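Local coordinates for protein alginase (Pseudoalteromonas, PDB 4Q8K) that probably cleaves alginate as a polysaccharide lyase of family 18, with a calcium-binding catalytic domain, at residues E157-P161 / V173-H179. Numbering follows the deposited sequence.
Sequences EGDNP and VPLEAQH
Asn160 O takes a hydrogen bond from water 2 at 2.7 Å, and the CA-H of Ala177 adds a weaker CA-H...O contact, with CA to O at 3.3 Å and an angle at H of 153°. The contact belongs to the beta-sandwich of the concanavalin-like alginate lyase fold. Here the loop after strand 154-157 packs on the short helix 174-177. Water 2 also donates to Glu176 O and accepts from Asn160 ND2, so it bridges the two backbones. Water 1 makes a second bridge: it accepts from Asn160 N and gives a weak bond to Ala177 O. No direct hydrogen bond joins the segments.

Pro161 follows a cis peptide bond. Its CG meets Val173 CG2 at 3.8 Å, and its CD lies 4.0 Å from Glu176 CB. The proline crosses both side chains at about a right angle.

At the other end the peptide between Glu157 and Gly158 lies over one face of the His179 ring, offset toward the rim and tilted by about 30°. His179 CG is anti to the backbone N (chi1 -163°), which swings the ring to this peptide. Glu157 CB makes a CH-pi contact with the same ring, 4.2 Å from its centroid. Further out, Glu157 OE1 forms a salt bridge with Arg188 NH1 of strand 186-193. An alanine in place of His179 would probably leave this peptide and Glu157 CB without the ring that packs on them. Gly158 has a positive phi, and Ala177 CB packs against its CA at 4.1 Å.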
loop_
_atom_site.group_PDB
_atom_site.type_symbol
_atom_site.label_atom_id
_atom_site.label_comp_id
_atom_site.label_asym_id
_atom_site.label_seq_id
_atom_site.Cartn_x
_atom_site.Cartn_y
_atom_site.Cartn_z
ATOM N N GLU A 157 1.424 -10.956 -6.273
ATOM C CA GLU A 157 1.444 -10.162 -7.496
ATOM C C GLU A 157 2.876 -9.716 -7.706
ATOM O O GLU A 157 3.376 -8.858 -6.975
ATOM C CB GLU A 157 0.546 -8.921 -7.370
ATOM C CG GLU A 157 -0.916 -9.197 -7.089
ATOM C CD GLU A 157 -1.647 -7.942 -6.659
ATOM O OE1 GLU A 157 -2.301 -7.297 -7.510
ATOM O OE2 GLU A 157 -1.556 -7.602 -5.465
ATOM N N GLY A 158 3.537 -10.298 -8.704
ATOM C CA GLY A 158 4.948 -10.053 -8.922
ATOM C C GLY A 158 5.767 -11.220 -8.407
ATOM O O GLY A 158 6.220 -11.225 -7.263
ATOM N N ASP A 159 5.947 -12.210 -9.259
ATOM C CA ASP A 159 6.538 -13.465 -8.886
ATOM C C ASP A 159 8.022 -13.384 -8.612
ATOM O O ASP A 159 8.543 -14.080 -7.785
ATOM C CB ASP A 159 6.283 -14.496 -9.991
ATOM C CG ASP A 159 4.874 -14.897 -10.079
ATOM O OD1 ASP A 159 4.314 -15.245 -9.066
ATOM O OD2 ASP A 159 4.304 -14.865 -11.146
ATOM N N ASN A 160 8.699 -12.520 -9.336
ATOM C CA ASN A 160 10.127 -12.411 -9.156
ATOM C C ASN A 160 10.661 -11.021 -9.023
ATOM O O ASN A 160 10.384 -10.212 -9.826
ATOM C CB ASN A 160 10.877 -13.141 -10.263
ATOM C CG ASN A 160 12.325 -13.378 -9.893
ATOM O OD1 ASN A 160 12.684 -14.411 -9.329
ATOM N ND2 ASN A 160 13.156 -12.417 -10.190
ATOM N N PRO A 161 11.453 -10.800 -8.005
ATOM C CA PRO A 161 11.820 -11.869 -7.077
ATOM C C PRO A 161 10.734 -12.086 -6.028
ATOM O O PRO A 161 9.892 -11.211 -5.809
ATOM C CB PRO A 161 13.073 -11.321 -6.407
ATOM C CG PRO A 161 12.840 -9.840 -6.386
ATOM C CD PRO A 161 12.125 -9.531 -7.675
ATOM N N VAL A 173 9.870 -4.994 -4.073
ATOM C CA VAL A 173 10.681 -4.195 -4.981
ATOM C C VAL A 173 10.022 -4.137 -6.358
ATOM O O VAL A 173 10.349 -4.919 -7.253
ATOM C CB VAL A 173 12.078 -4.800 -5.107
ATOM C CG1 VAL A 173 12.959 -4.358 -3.940
ATOM C CG2 VAL A 173 11.984 -6.337 -5.165
ATOM N N PRO A 174 9.067 -3.220 -6.529
ATOM C CA PRO A 174 8.285 -3.105 -7.763
ATOM C C PRO A 174 9.131 -2.705 -8.983
ATOM O O PRO A 174 8.739 -3.034 -10.103
ATOM C CB PRO A 174 7.260 -2.022 -7.421
ATOM C CG PRO A 174 7.925 -1.220 -6.339
ATOM C CD PRO A 174 8.648 -2.231 -5.516
ATOM N N LEU A 175 10.263 -2.040 -8.778
ATOM C CA LEU A 175 11.141 -1.724 -9.907
ATOM C C LEU A 175 11.746 -2.988 -10.499
ATOM O O LEU A 175 12.232 -2.977 -11.635
ATOM C CB LEU A 175 12.266 -0.774 -9.498
ATOM C CG LEU A 175 11.857 0.619 -9.011
ATOM C CD1 LEU A 175 13.061 1.338 -8.423
ATOM C CD2 LEU A 175 11.193 1.435 -10.123
ATOM N N GLU A 176 11.784 -4.060 -9.723
ATOM C CA GLU A 176 12.269 -5.359 -10.186
ATOM C C GLU A 176 11.119 -6.302 -10.575
ATOM O O GLU A 176 11.122 -6.912 -11.630
ATOM C CB GLU A 176 13.194 -5.991 -9.146
ATOM C CG GLU A 176 14.336 -5.097 -8.723
ATOM C CD GLU A 176 15.134 -5.628 -7.555
ATOM O OE1 GLU A 176 15.524 -6.793 -7.620
ATOM O OE2 GLU A 176 15.388 -4.907 -6.576
ATOM N N ALA A 177 10.107 -6.394 -9.711
ATOM C CA ALA A 177 8.963 -7.256 -9.996
ATOM C C ALA A 177 8.139 -6.729 -11.161
ATOM O O ALA A 177 7.643 -7.501 -11.992
ATOM C CB ALA A 177 8.093 -7.426 -8.753
ATOM N N GLN A 178 7.986 -5.409 -11.213
ATOM C CA GLN A 178 7.361 -4.737 -12.350
ATOM C C GLN A 178 5.981 -5.303 -12.697
ATOM O O GLN A 178 5.615 -5.428 -13.863
ATOM C CB GLN A 178 8.304 -4.774 -13.577
ATOM C CG GLN A 178 9.736 -4.323 -13.256
ATOM C CD GLN A 178 10.712 -4.415 -14.439
ATOM O OE1 GLN A 178 11.871 -4.017 -14.327
ATOM N NE2 GLN A 178 10.248 -4.950 -15.556
ATOM N N HIS A 179 5.193 -5.640 -11.687
ATOM C CA HIS A 179 3.912 -6.257 -11.974
ATOM C C HIS A 179 2.857 -5.238 -12.359
ATOM O O HIS A 179 2.704 -4.217 -11.697
ATOM C CB HIS A 179 3.434 -7.086 -10.782
ATOM C CG HIS A 179 2.357 -8.056 -11.137
ATOM N ND1 HIS A 179 2.627 -9.297 -11.675
ATOM C CD2 HIS A 179 1.009 -7.954 -11.075
ATOM C CE1 HIS A 179 1.489 -9.928 -11.904
ATOM N NE2 HIS A 179 0.494 -9.137 -11.547
HETATM O O HOH W 1 7.660 -10.983 -11.696
HETATM O O HOH W 2 12.052 -9.986 -11.960
#